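Local structure of putative ATP binding component of ABC-transporter (Escherichia coli, 2R5O) at residues Q70-L75 / L130-N135. The protein is the C-terminal, carbohydrate-binding domain of Wzt, the probable ATP-hydrolysing component of an ABC transporter that exports O-antigen polysaccharide. Sequence-based numbering, arbitrary orientation.
Sequences QQTDFL and LPVDLN
Thr72 and Leu130 form an antiparallel hydrogen-bonded pair: Thr72 N donates to Leu130 O (2.8 Å), and Leu130 N returns a bond to Thr72 O. Val132 N adds a third rung to Gln70 O at 3.1 Å. Between these rungs lies the non-hydrogen-bonded pair Gln71-Pro131, where the proline, having no N-H to give, costs the ladder nothing.

The Gln71 side chain runs alongside the Pro131 ring on the same face of the sheet. From CB, a first torsion that sets CG anti to the backbone N (chi1 -160°) and a bend at chi2 (71°) fold the chain over the neighbouring strand. CD then lies 3.8 Å from Leu130 C, OE1 packs 3.5 Å from Pro131 CD without a hydrogen bond, and NE2 sits over the backbone of Leu130.

Thr72, Phe74, Leu130 and Val132 form the buried side. Leu130 CG meets Phe74 CE2 at 3.9 Å, the two side chains crossing at about a right angle, while Val132 CG2 reaches the ring edge near its plane and also touches Thr72 OG1 at 3.5 Å. Thr72 CG2 lies against one face of the ring, toward its rim. Leu141 and Phe143 of strand 137-147, in the other sheet, also pack on Phe74, and Leu180 of the second subunit touches Pro131.

Past the pairing, successive inverse gamma turns centred on Val132 and Asp133 lead the chain toward strand 137-147, a connection between facing sheets characteristic of the immunoglobulin-fold beta-sandwich.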
ATOM      1  N   GLN A  70     -10.919   3.514   1.632  1.00 19.50           N
ATOM      2  CA  GLN A  70     -11.687   4.519   2.367  1.00 19.52           C
ATOM      3  C   GLN A  70     -10.925   5.060   3.587  1.00 19.22           C
ATOM      4  O   GLN A  70     -10.333   4.285   4.354  1.00 21.25           O
ATOM      5  CB  GLN A  70     -13.034   3.931   2.774  1.00 20.03           C
ATOM      6  CG  GLN A  70     -14.017   4.924   3.280  1.00 20.99           C
ATOM      7  CD  GLN A  70     -15.411   4.367   3.284  1.00 26.07           C
ATOM      8  OE1 GLN A  70     -16.000   4.157   2.235  1.00 28.81           O
ATOM      9  NE2 GLN A  70     -15.935   4.098   4.465  1.00 27.99           N
ATOM     10  N   GLN A  71     -11.013   6.359   3.795  1.00 17.58           N
ATOM     11  CA  GLN A  71     -10.470   7.007   5.023  1.00 18.83           C
ATOM     12  C   GLN A  71     -11.151   6.446   6.280  1.00 17.48           C
ATOM     13  O   GLN A  71     -12.379   6.396   6.355  1.00 18.26           O
ATOM     14  CB  GLN A  71     -10.737   8.500   4.946  1.00 20.75           C
ATOM     15  CG  GLN A  71      -9.869   9.393   5.845  1.00 22.59           C
ATOM     16  CD  GLN A  71      -8.399   9.511   5.398  1.00 22.39           C
ATOM     17  OE1 GLN A  71      -8.006   9.016   4.357  1.00 25.84           O
ATOM     18  NE2 GLN A  71      -7.595  10.171   6.203  1.00 23.42           N
ATOM     19  N   THR A  72     -10.333   5.993   7.227  1.00 15.49           N
ATOM     20  CA  THR A  72     -10.793   5.419   8.503  1.00 15.51           C
ATOM     21  C   THR A  72     -10.064   6.112   9.643  1.00 14.43           C
ATOM     22  O   THR A  72      -8.866   6.394   9.526  1.00 15.29           O
ATOM     23  CB  THR A  72     -10.558   3.897   8.535  1.00 15.36           C
ATOM     24  OG1 THR A  72     -11.336   3.324   7.486  1.00 17.13           O
ATOM     25  CG2 THR A  72     -10.920   3.290   9.845  1.00 15.26           C
ATOM     26  N   ASP A  73     -10.794   6.403  10.707  1.00 14.09           N
ATOM     27  CA  ASP A  73     -10.242   6.990  11.920  1.00 14.98           C
ATOM     28  C   ASP A  73     -10.030   5.912  12.970  1.00 14.53           C
ATOM     29  O   ASP A  73     -10.943   5.151  13.275  1.00 15.08           O
ATOM     30  CB  ASP A  73     -11.184   8.039  12.510  1.00 15.62           C
ATOM     31  CG  ASP A  73     -11.487   9.175  11.578  1.00 18.28           C
ATOM     32  OD1 ASP A  73     -10.655   9.580  10.751  1.00 17.68           O
ATOM     33  OD2 ASP A  73     -12.590   9.723  11.734  1.00 21.90           O
ATOM     34  N   PHE A  74      -8.821   5.878  13.516  1.00 14.37           N
ATOM     35  CA  PHE A  74      -8.400   4.948  14.543  1.00 14.68           C
ATOM     36  C   PHE A  74      -8.035   5.776  15.760  1.00 14.58           C
ATOM     37  O   PHE A  74      -7.024   6.497  15.746  1.00 15.31           O
ATOM     38  CB  PHE A  74      -7.177   4.164  14.059  1.00 15.04           C
ATOM     39  CG  PHE A  74      -7.444   3.310  12.842  1.00 14.64           C
ATOM     40  CD1 PHE A  74      -7.992   2.051  12.962  1.00 14.65           C
ATOM     41  CD2 PHE A  74      -7.146   3.765  11.558  1.00 15.60           C
ATOM     42  CE1 PHE A  74      -8.205   1.269  11.847  1.00 15.26           C
ATOM     43  CE2 PHE A  74      -7.385   2.981  10.483  1.00 15.76           C
ATOM     44  CZ  PHE A  74      -7.899   1.721  10.626  1.00 15.30           C
ATOM     45  N   LEU A  75      -8.867   5.723  16.791  1.00 14.56           N
ATOM     46  CA  LEU A  75      -8.720   6.547  17.996  1.00 15.02           C
ATOM     47  C   LEU A  75      -8.357   5.690  19.187  1.00 14.78           C
ATOM     48  O   LEU A  75      -8.899   4.587  19.359  1.00 14.67           O
ATOM     49  CB  LEU A  75     -10.012   7.311  18.319  1.00 15.53           C
ATOM     50  CG  LEU A  75     -10.475   8.278  17.226  1.00 16.39           C
ATOM     51  CD1 LEU A  75     -11.467   7.631  16.270  1.00 17.35           C
ATOM     52  CD2 LEU A  75     -11.030   9.552  17.829  1.00 20.88           C
ATOM     53  N   LEU A 130      -6.417   7.390   8.153  1.00 14.25           N
ATOM     54  CA  LEU A 130      -5.703   6.928   6.988  1.00 15.58           C
ATOM     55  C   LEU A 130      -6.641   6.164   6.070  1.00 15.86           C
ATOM     56  O   LEU A 130      -7.632   5.593   6.518  1.00 15.24           O
ATOM     57  CB  LEU A 130      -4.495   6.064   7.392  1.00 15.47           C
ATOM     58  CG  LEU A 130      -4.843   4.822   8.215  1.00 15.46           C
ATOM     59  CD1 LEU A 130      -5.016   3.593   7.347  1.00 17.97           C
ATOM     60  CD2 LEU A 130      -3.819   4.561   9.321  1.00 19.32           C
ATOM     61  N   PRO A 131      -6.306   6.171   4.774  1.00 16.92           N
ATOM     62  CA  PRO A 131      -7.053   5.395   3.802  1.00 18.02           C
ATOM     63  C   PRO A 131      -6.601   3.940   3.874  1.00 16.44           C
ATOM     64  O   PRO A 131      -5.410   3.651   3.801  1.00 17.05           O
ATOM     65  CB  PRO A 131      -6.676   6.052   2.473  1.00 18.19           C
ATOM     66  CG  PRO A 131      -5.310   6.508   2.671  1.00 20.97           C
ATOM     67  CD  PRO A 131      -5.216   6.918   4.122  1.00 17.97           C
ATOM     68  N   VAL A 132      -7.544   3.032   4.019  1.00 18.24           N
ATOM     69  CA  VAL A 132      -7.180   1.647   4.229  1.00 18.04           C
ATOM     70  C   VAL A 132      -6.923   1.003   2.845  1.00 18.11           C
ATOM     71  O   VAL A 132      -7.765   0.284   2.280  1.00 18.92           O
ATOM     72  CB  VAL A 132      -8.226   0.925   5.070  1.00 18.93           C
ATOM     73  CG1 VAL A 132      -7.803  -0.514   5.347  1.00 19.24           C
ATOM     74  CG2 VAL A 132      -8.436   1.685   6.409  1.00 18.20           C
ATOM     75  N   ASP A 133      -5.741   1.292   2.318  1.00 17.99           N
ATOM     76  CA  ASP A 133      -5.338   0.941   0.923  1.00 16.92           C
ATOM     77  C   ASP A 133      -4.772  -0.517   0.884  1.00 16.94           C
ATOM     78  O   ASP A 133      -3.594  -0.744   0.621  1.00 17.74           O
ATOM     79  CB  ASP A 133      -4.323   1.980   0.396  1.00 18.33           C
ATOM     80  CG  ASP A 133      -4.927   3.340   0.088  1.00 18.37           C
ATOM     81  OD1 ASP A 133      -6.154   3.477   0.014  1.00 21.46           O
ATOM     82  OD2 ASP A 133      -4.163   4.322  -0.097  1.00 21.41           O
ATOM     83  N   LEU A 134      -5.644  -1.459   1.249  1.00 17.79           N
ATOM     84  CA  LEU A 134      -5.345  -2.872   1.420  1.00 16.93           C
ATOM     85  C   LEU A 134      -6.364  -3.703   0.678  1.00 17.36           C
ATOM     86  O   LEU A 134      -7.489  -3.253   0.407  1.00 18.43           O
ATOM     87  CB  LEU A 134      -5.366  -3.285   2.907  1.00 16.29           C
ATOM     88  CG  LEU A 134      -4.403  -2.544   3.829  1.00 16.79           C
ATOM     89  CD1 LEU A 134      -4.562  -2.999   5.250  1.00 16.87           C
ATOM     90  CD2 LEU A 134      -2.970  -2.694   3.396  1.00 16.59           C
ATOM     91  N   ASN A 135      -5.977  -4.918   0.304  1.00 16.50           N
ATOM     92  CA  ASN A 135      -6.885  -5.812  -0.397  1.00 16.42           C
ATOM     93  C   ASN A 135      -7.874  -6.425   0.605  1.00 16.57           C
ATOM     94  O   ASN A 135      -7.722  -6.328   1.831  1.00 17.21           O
ATOM     95  CB  ASN A 135      -6.081  -6.912  -1.117  1.00 16.51           C
ATOM     96  CG  ASN A 135      -6.714  -7.360  -2.420  1.00 16.57           C
ATOM     97  OD1 ASN A 135      -7.853  -6.998  -2.718  1.00 17.41           O
ATOM     98  ND2 ASN A 135      -5.971  -8.130  -3.197  1.00 15.94           N
TER